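Local coordinates for protein betaine aldehyde dehydrogenase (Staphylococcus aureus subsp. aureus COL, PDB 4QTO) that catalyses the oxidation of betaine aldehyde to glycine betaine, probably with NAD as cofactor, as a member of the aldehyde dehydrogenase family, at residues H110-A115 with K124-S129; R116-D121 with Y130-D135; K29-R34 with T212-F217. One frame throughout, in Å; residues are numbered along the deposited sequence. Where two conformers were deposited one is given.

Contact 1. Residues H110-A115 with K124-S129; sequences HREALA and KTLEES
Ala-115 and Ser-129 bring the backbones of helix 111-122 and helix 126-146 close together, with their CA atoms 4.8 Å apart. Two small side chains make this possible: Ala-115 CB meets Ser-129 CB at 3.9 Å, and Ser-129 CB also sits against the backbone oxygen of its partner, 3.3 Å from Ala-115 O. The Ser-129 hydroxyl lies beside its own backbone N (chi1 -66°), from where it accepts from Lys-124 NZ and hydrogen-bonds to Thr-119 OG1, so its polar end is held by Lys-124 from the loop before its helix and by Thr-119 from helix 111-122. One turn before Ser-129, Leu-126 also packs on Ala-115. Its CD1 methyl rests 3.8 Å from Ala-115 O and 4.1 Å from Ala-115 CB. The second helix starts in a tightly tied way. Glu-128 N donates to Thr-125 OG1 at 3.2 Å, and Glu-128 OE1 accepts in return from Thr-125 N, met from above the carboxylate plane, and from Thr-125 OG1 at 2.7 Å through its anti lone pair. Two donors on one oxygen should hold that carboxylate firmly. This is a capping box at the N-terminus of helix 126-146, the second of two consecutive crossed helices, which come together closely where alanine meets serine.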
loop_
_atom_site.group_PDB
_atom_site.type_symbol
_atom_site.label_atom_id
_atom_site.label_comp_id
_atom_site.label_asym_id
_atom_site.label_seq_id
_atom_site.Cartn_x
_atom_site.Cartn_y
_atom_site.Cartn_z
ATOM N N HIS A 110 -9.828 -32.319 -10.307
ATOM C CA HIS A 110 -10.021 -32.762 -11.687
ATOM C C HIS A 110 -8.836 -32.533 -12.609
ATOM O O HIS A 110 -9.006 -32.496 -13.834
ATOM C CB HIS A 110 -11.279 -32.096 -12.264
ATOM C CG HIS A 110 -12.526 -32.458 -11.542
ATOM N ND1 HIS A 110 -13.127 -33.691 -11.685
ATOM C CD2 HIS A 110 -13.276 -31.778 -10.646
ATOM C CE1 HIS A 110 -14.193 -33.748 -10.903
ATOM N NE2 HIS A 110 -14.319 -32.594 -10.288
ATOM N N ARG A 111 -7.653 -32.376 -12.014
ATOM C CA ARG A 111 -6.440 -32.055 -12.744
ATOM C C ARG A 111 -6.187 -32.964 -13.934
ATOM O O ARG A 111 -5.881 -32.497 -15.027
ATOM C CB ARG A 111 -5.260 -32.176 -11.771
ATOM C CG ARG A 111 -3.901 -31.885 -12.341
ATOM C CD ARG A 111 -2.869 -32.141 -11.226
ATOM N NE ARG A 111 -1.525 -31.733 -11.578
ATOM C CZ ARG A 111 -0.590 -32.524 -12.091
ATOM N NH1 ARG A 111 0.606 -32.025 -12.353
ATOM N NH2 ARG A 111 -0.836 -33.806 -12.347
ATOM N N GLU A 112 -6.310 -34.263 -13.722
ATOM C CA GLU A 112 -6.028 -35.224 -14.791
ATOM C C GLU A 112 -6.959 -35.084 -15.991
ATOM O O GLU A 112 -6.509 -34.977 -17.138
ATOM C CB GLU A 112 -6.041 -36.661 -14.246
ATOM C CG GLU A 112 -5.564 -37.703 -15.255
ATOM C CD GLU A 112 -4.071 -37.618 -15.556
ATOM O OE1 GLU A 112 -3.259 -37.395 -14.615
ATOM O OE2 GLU A 112 -3.707 -37.806 -16.741
ATOM N N ALA A 113 -8.265 -35.106 -15.737
ATOM C CA ALA A 113 -9.240 -34.972 -16.803
ATOM C C ALA A 113 -9.140 -33.637 -17.520
ATOM O O ALA A 113 -9.246 -33.562 -18.747
ATOM C CB ALA A 113 -10.657 -35.174 -16.263
ATOM N N LEU A 114 -8.938 -32.566 -16.760
ATOM C CA LEU A 114 -8.807 -31.251 -17.377
ATOM C C LEU A 114 -7.567 -31.179 -18.280
ATOM O O LEU A 114 -7.640 -30.589 -19.361
ATOM C CB LEU A 114 -8.750 -30.155 -16.321
ATOM C CG LEU A 114 -10.072 -29.801 -15.614
ATOM C CD1 LEU A 114 -9.857 -28.956 -14.369
ATOM C CD2 LEU A 114 -11.008 -29.098 -16.572
ATOM N N ALA A 115 -6.452 -31.708 -17.798
ATOM C CA ALA A 115 -5.208 -31.694 -18.581
ATOM C C ALA A 115 -5.395 -32.472 -19.877
ATOM O O ALA A 115 -4.994 -32.021 -20.976
ATOM C CB ALA A 115 -4.073 -32.258 -17.779
ATOM N N LYS A 124 -1.269 -29.393 -27.399
ATOM C CA LYS A 124 0.017 -29.334 -26.659
ATOM C C LYS A 124 0.227 -30.593 -25.833
ATOM O O LYS A 124 -0.704 -31.344 -25.587
ATOM C CB LYS A 124 0.173 -28.066 -25.815
ATOM C CG LYS A 124 -0.656 -28.003 -24.571
ATOM C CD LYS A 124 -0.300 -26.682 -23.889
ATOM C CE LYS A 124 -0.727 -26.674 -22.460
ATOM N NZ LYS A 124 -2.195 -26.740 -22.300
ATOM N N THR A 125 1.471 -30.817 -25.411
ATOM C CA THR A 125 1.767 -32.017 -24.666
ATOM C C THR A 125 1.008 -32.133 -23.353
ATOM O O THR A 125 0.684 -31.143 -22.708
ATOM C CB THR A 125 3.268 -32.205 -24.388
ATOM O OG1 THR A 125 3.716 -31.219 -23.453
ATOM C CG2 THR A 125 4.091 -32.199 -25.650
ATOM N N LEU A 126 0.749 -33.375 -22.961
ATOM C CA LEU A 126 0.076 -33.619 -21.705
ATOM C C LEU A 126 0.882 -33.048 -20.535
ATOM O O LEU A 126 0.290 -32.476 -19.609
ATOM C CB LEU A 126 -0.219 -35.122 -21.586
ATOM C CG LEU A 126 -1.067 -35.506 -20.391
ATOM C CD1 LEU A 126 -2.434 -34.851 -20.491
ATOM C CD2 LEU A 126 -1.169 -37.018 -20.357
ATOM N N GLU A 127 2.213 -33.159 -20.564
ATOM C CA GLU A 127 3.024 -32.589 -19.493
ATOM C C GLU A 127 2.843 -31.065 -19.408
ATOM O O GLU A 127 2.768 -30.500 -18.314
ATOM C CB GLU A 127 4.494 -32.996 -19.650
ATOM C CG GLU A 127 4.727 -34.455 -19.277
ATOM C CD GLU A 127 4.562 -34.676 -17.782
ATOM O OE1 GLU A 127 4.853 -33.737 -17.009
ATOM O OE2 GLU A 127 4.161 -35.781 -17.371
ATOM N N GLU A 128 2.729 -30.402 -20.560
ATOM C CA GLU A 128 2.463 -28.960 -20.579
ATOM C C GLU A 128 1.091 -28.697 -19.970
ATOM O O GLU A 128 0.899 -27.749 -19.194
ATOM C CB GLU A 128 2.503 -28.378 -21.992
ATOM C CG GLU A 128 3.905 -28.205 -22.517
ATOM C CD GLU A 128 3.926 -27.936 -24.012
ATOM O OE1 GLU A 128 3.898 -28.914 -24.769
ATOM O OE2 GLU A 128 3.832 -26.757 -24.428
ATOM N N SER A 129 0.117 -29.518 -20.346
ATOM C CA SER A 129 -1.228 -29.354 -19.799
ATOM C C SER A 129 -1.300 -29.564 -18.283
ATOM O O SER A 129 -2.029 -28.820 -17.623
ATOM C CB SER A 129 -2.249 -30.221 -20.524
ATOM O OG SER A 129 -2.409 -29.789 -21.881
#

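Contact 2. Residues R116-D121 with Y130-D135; sequences RLETLD and YADMDD
Asp-132 OD2, facing Glu-118 across the contact, is gripped by two groups: a bridging water donates to it at 2.9 Å, and Lys-124 NZ forms a salt bridge with it. The same water donates to Glu-118 OE2 at 2.8 Å, so one molecule ties together two carboxylates whose nearest oxygens, Glu-118 OE2 and Asp-132 OD2, stay 4.7 Å apart. With two acidic groups this near, the lysine and the water protons probably offset much of the repulsion. Glu-118 is fixed further by Leu-184 N, which also bonds to OE2, and by Thr-212 OG1 on OE1. The helices carrying these residues, 111-122 and 126-146, are consecutive, joined by a short turn, and cross steeply; over these segments their axes come within 10.1 Å and run at 127° to each other, antiparallel in sense but nearer perpendicular than antiparallel. Between the helices lie long side chains. Met-133 bends at chi2 (-53°) and again at chi3, which brings its CE methyl obliquely across the aliphatic base of Glu-118, 3.9 Å from Glu-118 CB and 4.2 Å from Glu-118 CG. At the start of both segments, Arg-116 reaches out as an extended chain and lies side by side with Tyr-130, both pointing the same way, with guanidinium and phenol ring planes turned 82° apart. Arg-116 NH1 and Tyr-130 OH are 4.0 Å apart and do not bond directly; Glu-112 OE2 serves both, pairing with Arg-116 NE and with the phenol oxygen.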
loop_
_atom_site.group_PDB
_atom_site.type_symbol
_atom_site.label_atom_id
_atom_site.label_comp_id
_atom_site.label_asym_id
_atom_site.label_seq_id
_atom_site.Cartn_x
_atom_site.Cartn_y
_atom_site.Cartn_z
ATOM N N ARG A 116 -6.044 -33.628 -19.783
ATOM C CA ARG A 116 -6.305 -34.426 -20.969
ATOM C C ARG A 116 -7.219 -33.707 -21.967
ATOM O O ARG A 116 -6.976 -33.722 -23.172
ATOM C CB ARG A 116 -6.856 -35.819 -20.589
ATOM C CG ARG A 116 -5.836 -36.645 -19.852
ATOM C CD ARG A 116 -6.337 -38.030 -19.458
ATOM N NE ARG A 116 -5.231 -38.768 -18.855
ATOM C CZ ARG A 116 -4.295 -39.434 -19.542
ATOM N NH1 ARG A 116 -3.320 -40.059 -18.885
ATOM N NH2 ARG A 116 -4.319 -39.500 -20.876
ATOM N N LEU A 117 -8.264 -33.066 -21.466
ATOM C CA LEU A 117 -9.177 -32.325 -22.311
ATOM C C LEU A 117 -8.451 -31.160 -23.011
ATOM O O LEU A 117 -8.689 -30.886 -24.193
ATOM C CB LEU A 117 -10.327 -31.814 -21.439
ATOM C CG LEU A 117 -11.506 -31.219 -22.186
ATOM C CD1 LEU A 117 -12.018 -32.238 -23.188
ATOM C CD2 LEU A 117 -12.585 -30.776 -21.220
ATOM N N GLU A 118 -7.542 -30.490 -22.295
ATOM C CA GLU A 118 -6.815 -29.362 -22.862
ATOM C C GLU A 118 -5.867 -29.837 -23.975
ATOM O O GLU A 118 -5.777 -29.205 -25.033
ATOM C CB GLU A 118 -6.056 -28.580 -21.781
ATOM C CG GLU A 118 -5.698 -27.142 -22.153
ATOM C CD GLU A 118 -6.906 -26.196 -22.113
ATOM O OE1 GLU A 118 -7.904 -26.433 -22.812
ATOM O OE2 GLU A 118 -6.866 -25.160 -21.431
ATOM N N THR A 119 -5.206 -30.977 -23.771
ATOM C CA THR A 119 -4.320 -31.527 -24.793
ATOM C C THR A 119 -5.128 -31.998 -25.988
ATOM O O THR A 119 -4.699 -31.814 -27.154
ATOM C CB THR A 119 -3.462 -32.655 -24.189
ATOM O OG1 THR A 119 -2.388 -32.043 -23.487
ATOM C CG2 THR A 119 -2.896 -33.584 -25.232
ATOM N N LEU A 120 -6.305 -32.579 -25.737
ATOM C CA LEU A 120 -7.137 -33.040 -26.851
ATOM C C LEU A 120 -7.577 -31.863 -27.728
ATOM O O LEU A 120 -7.553 -31.950 -28.954
ATOM C CB LEU A 120 -8.385 -33.765 -26.330
ATOM C CG LEU A 120 -9.283 -34.402 -27.389
ATOM C CD1 LEU A 120 -8.591 -35.591 -28.006
ATOM C CD2 LEU A 120 -10.599 -34.827 -26.753
ATOM N N ASP A 121 -7.982 -30.769 -27.083
ATOM C CA ASP A 121 -8.526 -29.600 -27.790
ATOM C C ASP A 121 -7.457 -28.733 -28.448
ATOM O O ASP A 121 -7.659 -28.169 -29.538
ATOM C CB ASP A 121 -9.308 -28.749 -26.757
ATOM C CG ASP A 121 -10.462 -27.896 -27.367
ATOM O OD1 ASP A 121 -10.743 -27.981 -28.582
ATOM O OD2 ASP A 121 -11.078 -27.112 -26.576
ATOM N N TYR A 130 -0.546 -30.526 -17.741
ATOM C CA TYR A 130 -0.505 -30.725 -16.288
ATOM C C TYR A 130 0.049 -29.462 -15.630
ATOM O O TYR A 130 -0.469 -28.990 -14.603
ATOM C CB TYR A 130 0.374 -31.897 -15.868
ATOM C CG TYR A 130 -0.120 -33.286 -16.187
ATOM C CD1 TYR A 130 -1.407 -33.642 -15.951
ATOM C CD2 TYR A 130 0.770 -34.257 -16.627
ATOM C CE1 TYR A 130 -1.845 -34.959 -16.225
ATOM C CE2 TYR A 130 0.360 -35.552 -16.886
ATOM C CZ TYR A 130 -0.947 -35.888 -16.692
ATOM O OH TYR A 130 -1.318 -37.196 -16.955
ATOM N N ALA A 131 1.117 -28.908 -16.200
ATOM C CA ALA A 131 1.703 -27.658 -15.652
ATOM C C ALA A 131 0.674 -26.527 -15.643
ATOM O O ALA A 131 0.588 -25.759 -14.663
ATOM C CB ALA A 131 2.950 -27.259 -16.448
ATOM N N ASP A 132 -0.106 -26.387 -16.717
ATOM C CA ASP A 132 -1.167 -25.390 -16.780
ATOM C C ASP A 132 -2.147 -25.607 -15.659
ATOM O O ASP A 132 -2.573 -24.645 -15.002
ATOM C CB ASP A 132 -2.056 -25.485 -18.045
ATOM C CG ASP A 132 -1.507 -24.844 -19.267
ATOM O OD1 ASP A 132 -0.353 -24.333 -19.295
ATOM O OD2 ASP A 132 -2.311 -24.898 -20.269
ATOM N N MET A 133 -2.543 -26.859 -15.412
ATOM C CA MET A 133 -3.565 -27.103 -14.381
ATOM C C MET A 133 -3.054 -26.766 -12.987
ATOM O O MET A 133 -3.818 -26.276 -12.142
ATOM C CB MET A 133 -4.124 -28.537 -14.418
ATOM C CG MET A 133 -4.776 -28.866 -15.755
ATOM S SD MET A 133 -6.036 -27.678 -16.262
ATOM C CE MET A 133 -5.839 -27.655 -18.031
ATOM N N ASP A 134 -1.773 -26.994 -12.751
ATOM C CA ASP A 134 -1.171 -26.623 -11.473
ATOM C C ASP A 134 -1.190 -25.101 -11.351
ATOM O O ASP A 134 -1.496 -24.540 -10.286
ATOM C CB ASP A 134 0.249 -27.170 -11.353
ATOM C CG ASP A 134 0.285 -28.675 -11.209
ATOM O OD1 ASP A 134 -0.721 -29.273 -10.795
ATOM O OD2 ASP A 134 1.346 -29.268 -11.529
ATOM N N ASP A 135 -0.862 -24.422 -12.434
ATOM C CA ASP A 135 -0.887 -22.981 -12.411
ATOM C C ASP A 135 -2.308 -22.411 -12.200
ATOM O O ASP A 135 -2.514 -21.442 -11.460
ATOM C CB ASP A 135 -0.280 -22.480 -13.693
ATOM C CG ASP A 135 0.214 -21.124 -13.561
ATOM O OD1 ASP A 135 0.734 -20.792 -12.456
ATOM O OD2 ASP A 135 0.124 -20.410 -14.570
HETATM O O HOH W 1 -4.814 -23.541 -20.573
#

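Contact 3. Residues K29-R34 with T212-F217; sequences KHLSQR and TTIRVF
Leu-31 reaches helix 211-223 from the loop before strand 35-37. Its CB merely carries the branch; with CG anti to the backbone N (chi1 -172°), the fork is turned to the helix. CG comes to 4.1 Å from Ile-214 CG2, and of the two methyls it is CD1 that closes further, lying 3.8 Å from Ile-214 CG2. The same CD1 touches the next residue as well, at 3.9 Å from Arg-215 CB and at an equal distance from Arg-215 CD, so the leucine tip rests on the methylenes of the arginine while that residue's NH1 is engaged by Glu-218. Glu-218 also accepts from Ser-32 N, which ties the loop to this helix just beyond the segment. The helix joins parallel strands 200-204 and 230-232 as a beta-alpha-beta crossover of the Rossmann-like domain, and the loop covers it. Ile-214 turns its CG2 to the loop too, 3.4 Å from Ser-32 O and 3.8 Å from Ser-32 CB. In the conformer described, Ser-32 OG accepts from Arg-34 N at 3.1 Å, an ST turn. Ser-32 O, buried against isoleucine methyls, finds no partner in the model, which implies that the two segments are held by apolar fit, at the cost of one unsatisfied carbonyl.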
loop_
_atom_site.group_PDB
_atom_site.type_symbol
_atom_site.label_atom_id
_atom_site.label_comp_id
_atom_site.label_asym_id
_atom_site.label_seq_id
_atom_site.Cartn_x
_atom_site.Cartn_y
_atom_site.Cartn_z
ATOM N N LYS A 29 -18.048 -37.904 -23.081
ATOM C CA LYS A 29 -19.393 -38.457 -23.016
ATOM C C LYS A 29 -20.261 -37.773 -21.957
ATOM O O LYS A 29 -21.472 -37.860 -22.031
ATOM C CB LYS A 29 -19.403 -39.989 -22.891
ATOM C CG LYS A 29 -18.908 -40.589 -21.585
ATOM C CD LYS A 29 -18.919 -42.124 -21.673
ATOM C CE LYS A 29 -18.629 -42.870 -20.365
ATOM N NZ LYS A 29 -17.264 -42.630 -19.810
ATOM N N HIS A 30 -19.654 -37.091 -20.986
ATOM C CA HIS A 30 -20.427 -36.402 -19.953
ATOM C C HIS A 30 -20.354 -34.884 -20.011
ATOM O O HIS A 30 -21.005 -34.216 -19.227
ATOM C CB HIS A 30 -19.967 -36.847 -18.569
ATOM C CG HIS A 30 -20.079 -38.322 -18.353
ATOM N ND1 HIS A 30 -21.285 -38.946 -18.126
ATOM C CD2 HIS A 30 -19.140 -39.297 -18.335
ATOM C CE1 HIS A 30 -21.088 -40.246 -17.983
ATOM N NE2 HIS A 30 -19.795 -40.484 -18.112
ATOM N N LEU A 31 -19.575 -34.348 -20.925
ATOM C CA LEU A 31 -19.394 -32.893 -21.016
ATOM C C LEU A 31 -20.585 -32.197 -21.686
ATOM O O LEU A 31 -21.157 -32.703 -22.673
ATOM C CB LEU A 31 -18.133 -32.585 -21.797
ATOM C CG LEU A 31 -17.681 -31.125 -21.837
ATOM C CD1 LEU A 31 -17.257 -30.651 -20.436
ATOM C CD2 LEU A 31 -16.547 -30.981 -22.816
ATOM N N SER A 32 -20.984 -31.054 -21.134
ATOM C CA SER A 32 -22.072 -30.276 -21.716
ATOM C C SER A 32 -21.709 -29.778 -23.105
ATOM O O SER A 32 -20.542 -29.542 -23.412
ATOM C CB SER A 32 -22.418 -29.083 -20.836
ATOM O OG SER A 32 -23.417 -28.279 -21.443
ATOM N N GLN A 33 -22.724 -29.627 -23.943
ATOM C CA GLN A 33 -22.551 -29.131 -25.301
ATOM C C GLN A 33 -23.138 -27.736 -25.447
ATOM O O GLN A 33 -23.128 -27.174 -26.542
ATOM C CB GLN A 33 -23.279 -30.054 -26.268
ATOM C CG GLN A 33 -22.698 -31.458 -26.355
ATOM C CD GLN A 33 -23.495 -32.335 -27.307
ATOM O OE1 GLN A 33 -22.993 -32.789 -28.367
ATOM N NE2 GLN A 33 -24.770 -32.518 -26.992
ATOM N N ARG A 34 -23.648 -27.195 -24.348
ATOM C CA ARG A 34 -24.407 -25.956 -24.358
ATOM C C ARG A 34 -23.785 -24.741 -23.720
ATOM O O ARG A 34 -22.752 -24.805 -23.085
ATOM C CB ARG A 34 -25.738 -26.244 -23.624
ATOM C CG ARG A 34 -26.644 -27.242 -24.345
ATOM C CD ARG A 34 -27.935 -27.377 -23.586
ATOM N NE ARG A 34 -28.898 -28.157 -24.334
ATOM C CZ ARG A 34 -30.205 -28.165 -24.067
ATOM N NH1 ARG A 34 -31.027 -28.893 -24.815
ATOM N NH2 ARG A 34 -30.707 -27.439 -23.077
ATOM N N THR A 212 -12.388 -27.093 -22.199
ATOM C CA THR A 212 -12.100 -26.908 -20.784
ATOM C C THR A 212 -12.891 -25.737 -20.181
ATOM O O THR A 212 -13.120 -25.704 -18.966
ATOM C CB THR A 212 -10.600 -26.728 -20.522
ATOM O OG1 THR A 212 -10.133 -25.652 -21.345
ATOM C CG2 THR A 212 -9.837 -28.009 -20.762
ATOM N N THR A 213 -13.300 -24.767 -21.002
ATOM C CA THR A 213 -14.088 -23.630 -20.506
ATOM C C THR A 213 -15.515 -24.099 -20.127
ATOM O O THR A 213 -16.078 -23.716 -19.100
ATOM C CB THR A 213 -14.057 -22.440 -21.476
ATOM O OG1 THR A 213 -12.683 -22.071 -21.740
ATOM C CG2 THR A 213 -14.794 -21.249 -20.898
ATOM N N ILE A 214 -16.097 -24.936 -20.974
ATOM C CA ILE A 214 -17.377 -25.546 -20.641
ATOM C C ILE A 214 -17.197 -26.309 -19.324
ATOM O O ILE A 214 -18.021 -26.189 -18.410
ATOM C CB ILE A 214 -17.830 -26.509 -21.765
ATOM C CG1 ILE A 214 -18.213 -25.730 -23.028
ATOM C CG2 ILE A 214 -19.021 -27.339 -21.286
ATOM C CD1 ILE A 214 -18.390 -26.617 -24.250
ATOM N N ARG A 215 -16.112 -27.090 -19.199
ATOM C CA ARG A 215 -15.919 -27.889 -17.964
ATOM C C ARG A 215 -15.801 -27.008 -16.739
ATOM O O ARG A 215 -16.416 -27.320 -15.700
ATOM C CB ARG A 215 -14.714 -28.828 -18.093
ATOM C CG ARG A 215 -14.537 -29.774 -16.927
ATOM C CD ARG A 215 -15.677 -30.775 -16.835
ATOM N NE ARG A 215 -15.455 -31.696 -15.697
ATOM C CZ ARG A 215 -16.266 -31.843 -14.660
ATOM N NH1 ARG A 215 -17.459 -31.246 -14.606
ATOM N NH2 ARG A 215 -15.917 -32.668 -13.679
ATOM N N VAL A 216 -15.045 -25.908 -16.826
ATOM C CA VAL A 216 -14.889 -25.051 -15.644
ATOM C C VAL A 216 -16.238 -24.407 -15.266
ATOM O O VAL A 216 -16.498 -24.199 -14.074
ATOM C CB VAL A 216 -13.735 -24.031 -15.753
ATOM C CG1 VAL A 216 -14.124 -22.832 -16.598
ATOM C CG2 VAL A 216 -13.349 -23.600 -14.373
ATOM N N PHE A 217 -17.089 -24.081 -16.255
ATOM C CA PHE A 217 -18.426 -23.576 -15.943
ATOM C C PHE A 217 -19.247 -24.635 -15.194
ATOM O O PHE A 217 -19.982 -24.300 -14.260
ATOM C CB PHE A 217 -19.151 -23.013 -17.144
ATOM C CG PHE A 217 -18.888 -21.553 -17.334
ATOM C CD1 PHE A 217 -17.682 -21.117 -17.852
ATOM C CD2 PHE A 217 -19.838 -20.635 -16.940
ATOM C CE1 PHE A 217 -17.426 -19.757 -17.966
ATOM C CE2 PHE A 217 -19.601 -19.273 -17.084
ATOM C CZ PHE A 217 -18.407 -18.840 -17.585
#

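Contacts 1 and 2 are two levels of one crossed pair of helices, their centres only 3 Å apart, and salt bridges pass between them: Arg-111 NE meets Asp-134 OD1 at 2.7 Å. Contact 3 lies farther off, about 16 Å from contact 1 and 14 Å from contact 2 between centres, yet helix 211-223 packs against helix 111-122. Glu-118 OE1 and Thr-212 OG1, 2.8 Å apart, tie contact 2 to it, and Leu-114 CD2 lies 3.6 Å from Arg-215 CG. The side chain of Asp-132 is about 5 Å from a bound triethylene glycol, that of Ser-32 about 4 Å from a di(hydroxyethyl)ether. Such molecules probably come from the crystallisation liquor; one glycol molecule occupies the active site.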